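Local coordinates for protein lactaldehyde dehydrogenase (Methanocaldococcus jannaschii, PDB 3PQA) that oxidises lactaldehyde to lactate with NAD as the preferred cofactor, a step in the biosynthesis of coenzyme F420, at residues B[94-105]-B[141-152]. Sequence-based numbering, arbitrary orientation.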
loop_
_atom_site.group_PDB
_atom_site.type_symbol
_atom_site.label_atom_id
_atom_site.label_comp_id
_atom_site.label_asym_id
_atom_site.label_seq_id
_atom_site.Cartn_x
_atom_site.Cartn_y
_atom_site.Cartn_z
ATOM N N GLU B 94 -10.793 29.245 0.626
ATOM C CA GLU B 94 -10.208 28.647 1.840
ATOM C C GLU B 94 -11.266 27.902 2.680
ATOM O O GLU B 94 -11.031 26.778 3.146
ATOM C CB GLU B 94 -9.453 29.666 2.718
ATOM C CG GLU B 94 -8.794 28.979 3.931
ATOM C CD GLU B 94 -8.052 29.894 4.884
ATOM O OE1 GLU B 94 -7.768 31.065 4.547
ATOM O OE2 GLU B 94 -7.738 29.410 5.997
ATOM N N VAL B 95 -12.429 28.531 2.868
ATOM C CA VAL B 95 -13.500 27.903 3.654
ATOM C C VAL B 95 -13.932 26.570 3.027
ATOM O O VAL B 95 -14.076 25.567 3.738
ATOM C CB VAL B 95 -14.736 28.809 3.872
ATOM C CG1 VAL B 95 -15.772 28.060 4.699
ATOM C CG2 VAL B 95 -14.359 30.111 4.579
ATOM N N GLU B 96 -14.120 26.567 1.705
ATOM C CA GLU B 96 -14.486 25.349 0.974
ATOM C C GLU B 96 -13.427 24.238 1.149
ATOM O O GLU B 96 -13.777 23.064 1.379
ATOM C CB GLU B 96 -14.741 25.667 -0.505
ATOM C CG GLU B 96 -15.443 24.559 -1.284
ATOM C CD GLU B 96 -16.895 24.334 -0.856
ATOM O OE1 GLU B 96 -17.561 25.295 -0.403
ATOM O OE2 GLU B 96 -17.385 23.189 -1.000
ATOM N N ARG B 97 -12.144 24.600 1.086
ATOM C CA ARG B 97 -11.069 23.630 1.328
ATOM C C ARG B 97 -11.154 23.017 2.729
ATOM O O ARG B 97 -10.957 21.808 2.903
ATOM C CB ARG B 97 -9.692 24.268 1.174
ATOM C CG ARG B 97 -9.535 25.128 -0.032
ATOM C CD ARG B 97 -8.952 24.390 -1.159
ATOM N NE ARG B 97 -7.494 24.377 -1.079
ATOM C CZ ARG B 97 -6.705 24.064 -2.104
ATOM N NH1 ARG B 97 -5.392 24.053 -1.949
ATOM N NH2 ARG B 97 -7.232 23.771 -3.291
ATOM N N SER B 98 -11.406 23.865 3.733
ATOM C CA SER B 98 -11.472 23.401 5.120
ATOM C C SER B 98 -12.574 22.368 5.333
ATOM O O SER B 98 -12.381 21.424 6.100
ATOM C CB SER B 98 -11.580 24.584 6.102
ATOM O OG SER B 98 -12.893 25.114 6.147
ATOM N N ILE B 99 -13.704 22.542 4.637
ATOM C CA ILE B 99 -14.804 21.560 4.689
ATOM C C ILE B 99 -14.267 20.225 4.178
ATOM O O ILE B 99 -14.457 19.177 4.823
ATOM C CB ILE B 99 -16.021 22.005 3.839
ATOM C CG1 ILE B 99 -16.593 23.318 4.390
ATOM C CG2 ILE B 99 -17.098 20.945 3.846
ATOM C CD1 ILE B 99 -17.470 24.077 3.392
ATOM N N GLY B 100 -13.581 20.283 3.038
ATOM C CA GLY B 100 -12.976 19.092 2.437
ATOM C C GLY B 100 -11.965 18.385 3.337
ATOM O O GLY B 100 -11.926 17.153 3.396
ATOM N N THR B 101 -11.153 19.164 4.048
ATOM C CA THR B 101 -10.135 18.613 4.938
ATOM C C THR B 101 -10.762 17.837 6.096
ATOM O O THR B 101 -10.308 16.741 6.432
ATOM C CB THR B 101 -9.222 19.756 5.440
ATOM O OG1 THR B 101 -8.572 20.318 4.297
ATOM C CG2 THR B 101 -8.171 19.259 6.424
ATOM N N PHE B 102 -11.796 18.412 6.719
ATOM C CA PHE B 102 -12.495 17.686 7.778
ATOM C C PHE B 102 -13.175 16.425 7.251
ATOM O O PHE B 102 -13.121 15.382 7.900
ATOM C CB PHE B 102 -13.440 18.611 8.566
ATOM C CG PHE B 102 -12.733 19.403 9.636
ATOM C CD1 PHE B 102 -12.372 18.797 10.842
ATOM C CD2 PHE B 102 -12.399 20.748 9.430
ATOM C CE1 PHE B 102 -11.695 19.527 11.841
ATOM C CE2 PHE B 102 -11.725 21.474 10.415
ATOM C CZ PHE B 102 -11.374 20.863 11.616
ATOM N N LYS B 103 -13.787 16.508 6.067
ATOM C CA LYS B 103 -14.434 15.320 5.483
ATOM C C LYS B 103 -13.466 14.195 5.117
ATOM O O LYS B 103 -13.781 13.019 5.296
ATOM C CB LYS B 103 -15.280 15.690 4.277
ATOM C CG LYS B 103 -16.457 16.548 4.643
ATOM C CD LYS B 103 -17.370 16.762 3.468
ATOM C CE LYS B 103 -18.701 17.296 3.982
ATOM N NZ LYS B 103 -19.715 17.355 2.887
ATOM N N LEU B 104 -12.293 14.564 4.620
ATOM C CA LEU B 104 -11.274 13.590 4.265
ATOM C C LEU B 104 -10.729 12.892 5.501
ATOM O O LEU B 104 -10.463 11.683 5.484
ATOM C CB LEU B 104 -10.141 14.238 3.464
ATOM C CG LEU B 104 -9.270 13.260 2.671
ATOM C CD1 LEU B 104 -10.106 12.414 1.724
ATOM C CD2 LEU B 104 -8.193 14.015 1.896
ATOM N N ALA B 105 -10.560 13.645 6.590
ATOM C CA ALA B 105 -10.157 13.019 7.840
ATOM C C ALA B 105 -11.192 11.994 8.314
ATOM O O ALA B 105 -10.821 10.907 8.771
ATOM C CB ALA B 105 -9.938 14.069 8.900
ATOM N N ASN B 141 -2.076 33.145 7.767
ATOM C CA ASN B 141 -2.383 33.339 6.334
ATOM C C ASN B 141 -3.513 32.476 5.768
ATOM O O ASN B 141 -4.340 32.958 4.983
ATOM C CB ASN B 141 -1.105 33.266 5.459
ATOM C CG ASN B 141 -0.391 31.923 5.551
ATOM O OD1 ASN B 141 -0.598 31.145 6.488
ATOM N ND2 ASN B 141 0.449 31.635 4.552
ATOM N N PHE B 142 -3.554 31.204 6.167
ATOM C CA PHE B 142 -4.691 30.333 5.882
ATOM C C PHE B 142 -5.094 29.739 7.234
ATOM O O PHE B 142 -4.993 28.524 7.449
ATOM C CB PHE B 142 -4.334 29.260 4.827
ATOM C CG PHE B 142 -4.022 29.838 3.463
ATOM C CD1 PHE B 142 -4.954 29.766 2.432
ATOM C CD2 PHE B 142 -2.805 30.501 3.233
ATOM C CE1 PHE B 142 -4.668 30.334 1.162
ATOM C CE2 PHE B 142 -2.512 31.087 1.988
ATOM C CZ PHE B 142 -3.447 30.999 0.949
ATOM N N PRO B 143 -5.556 30.608 8.155
ATOM C CA PRO B 143 -5.791 30.181 9.535
ATOM C C PRO B 143 -6.901 29.145 9.684
ATOM O O PRO B 143 -6.909 28.394 10.664
ATOM C CB PRO B 143 -6.159 31.497 10.242
ATOM C CG PRO B 143 -6.774 32.334 9.161
ATOM C CD PRO B 143 -6.005 32.000 7.920
ATOM N N LEU B 144 -7.837 29.097 8.744
ATOM C CA LEU B 144 -8.909 28.122 8.856
ATOM C C LEU B 144 -8.459 26.779 8.277
ATOM O O LEU B 144 -8.458 25.772 8.981
ATOM C CB LEU B 144 -10.204 28.613 8.205
ATOM C CG LEU B 144 -11.398 27.648 8.200
ATOM C CD1 LEU B 144 -11.797 27.252 9.614
ATOM C CD2 LEU B 144 -12.586 28.255 7.449
ATOM N N ASN B 145 -8.064 26.760 7.010
ATOM C CA ASN B 145 -7.652 25.473 6.418
ATOM C C ASN B 145 -6.353 24.897 6.999
ATOM O O ASN B 145 -6.233 23.682 7.139
ATOM C CB ASN B 145 -7.619 25.503 4.877
ATOM C CG ASN B 145 -7.612 24.092 4.258
ATOM O OD1 ASN B 145 -8.296 23.175 4.741
ATOM N ND2 ASN B 145 -6.844 23.918 3.198
ATOM N N LEU B 146 -5.386 25.746 7.345
ATOM C CA LEU B 146 -4.154 25.215 7.922
ATOM C C LEU B 146 -4.352 24.730 9.364
ATOM O O LEU B 146 -3.624 23.852 9.814
ATOM C CB LEU B 146 -2.972 26.177 7.788
ATOM C CG LEU B 146 -2.491 26.407 6.349
ATOM C CD1 LEU B 146 -1.320 27.390 6.305
ATOM C CD2 LEU B 146 -2.104 25.099 5.653
ATOM N N SER B 147 -5.331 25.303 10.074
ATOM C CA SER B 147 -5.808 24.710 11.339
ATOM C C SER B 147 -6.488 23.360 11.085
ATOM O O SER B 147 -6.235 22.390 11.812
ATOM C CB SER B 147 -6.742 25.666 12.091
ATOM O OG SER B 147 -6.018 26.805 12.563
ATOM N N ALA B 148 -7.324 23.293 10.040
ATOM C CA ALA B 148 -8.029 22.060 9.701
ATOM C C ALA B 148 -7.023 20.937 9.385
ATOM O O ALA B 148 -7.227 19.780 9.753
ATOM C CB ALA B 148 -9.006 22.277 8.532
ATOM N N HIS B 149 -5.934 21.298 8.723
ATOM C CA HIS B 149 -4.897 20.317 8.359
ATOM C C HIS B 149 -4.131 19.758 9.549
ATOM O O HIS B 149 -3.406 18.774 9.393
ATOM C CB HIS B 149 -3.935 20.896 7.319
ATOM C CG HIS B 149 -4.386 20.669 5.913
ATOM N ND1 HIS B 149 -4.412 19.418 5.341
ATOM C CD2 HIS B 149 -4.843 21.529 4.973
ATOM C CE1 HIS B 149 -4.853 19.520 4.099
ATOM N NE2 HIS B 149 -5.117 20.788 3.848
ATOM N N LYS B 150 -4.275 20.376 10.728
ATOM C CA LYS B 150 -3.694 19.820 11.948
ATOM C C LYS B 150 -4.747 19.202 12.869
ATOM O O LYS B 150 -4.549 18.104 13.398
ATOM C CB LYS B 150 -2.907 20.884 12.717
ATOM C CG LYS B 150 -1.758 21.508 11.923
ATOM C CD LYS B 150 -0.894 22.412 12.796
ATOM C CE LYS B 150 0.051 23.281 11.934
ATOM N NZ LYS B 150 1.029 22.449 11.160
ATOM N N ILE B 151 -5.842 19.933 13.093
ATOM C CA ILE B 151 -6.950 19.459 13.930
ATOM C C ILE B 151 -7.620 18.188 13.403
ATOM O O ILE B 151 -7.819 17.237 14.171
ATOM C CB ILE B 151 -8.014 20.569 14.156
ATOM C CG1 ILE B 151 -7.367 21.768 14.862
ATOM C CG2 ILE B 151 -9.212 20.039 14.978
ATOM C CD1 ILE B 151 -8.247 23.015 14.871
ATOM N N ALA B 152 -7.991 18.187 12.122
ATOM C CA ALA B 152 -8.715 17.047 11.558
ATOM C C ALA B 152 -7.920 15.718 11.692
ATOM O O ALA B 152 -8.446 14.736 12.257
ATOM C CB ALA B 152 -9.124 17.322 10.114
#
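In this aldehyde dehydrogenase fold, parts of helix 88-111 and helix 145-156 pack almost parallel, and Glu94 of the first holds backbone amides at the entry to the second. The axes of segments 94-105 and 145-152 differ in direction by only 6° and approach to 8.7 Å, close spacing consistent with the small residues Ser98, Ala148 and Ala152 between them. Glu94 reaches these amides by an extended chain, CG lying opposite the backbone N (chi1 -177°). Glu94 OE2 accepts two amides at once: Leu144 N at 2.8 Å, nearly along the C-O direction, and Asn145 N on the anti lone pair, the straighter bond at 160°. The other oxygen, OE1, forms a salt bridge with Lys86, whose NZ also bonds Asn141 O and which also makes a cation-pi contact with the Phe142 ring. Asn141 comes within about 5 Å, side chain to side chain, of Cys275, the probable catalytic cysteine, which places the Glu94 bonds a few residues along the chain from the probable active site.

Further along, two reciprocal knobs lock the helices. Asn145 fits among Glu94, Arg97, Ser98 and Thr101, its OD1 2.9 Å from Thr101 OG1 and its ND2 bonded to Asp430. Thr101 in turn sits among Asn145, Ala148, His149 and Ala152. The CG2 methyl of Thr101 stands over the centre of the His149 ring, a CH-pi contact with CG2 4.0 Å from the centroid. Phe102, which also touches Ile65 of helix 55-71, sets CE2 3.4 Å from Ala148 CB, while Ile151 CG2 meets the ring edge near its plane. Past the ring, the helices meet methyl to methyl, Ala105 CB lying 3.6 Å from Ala152 CB.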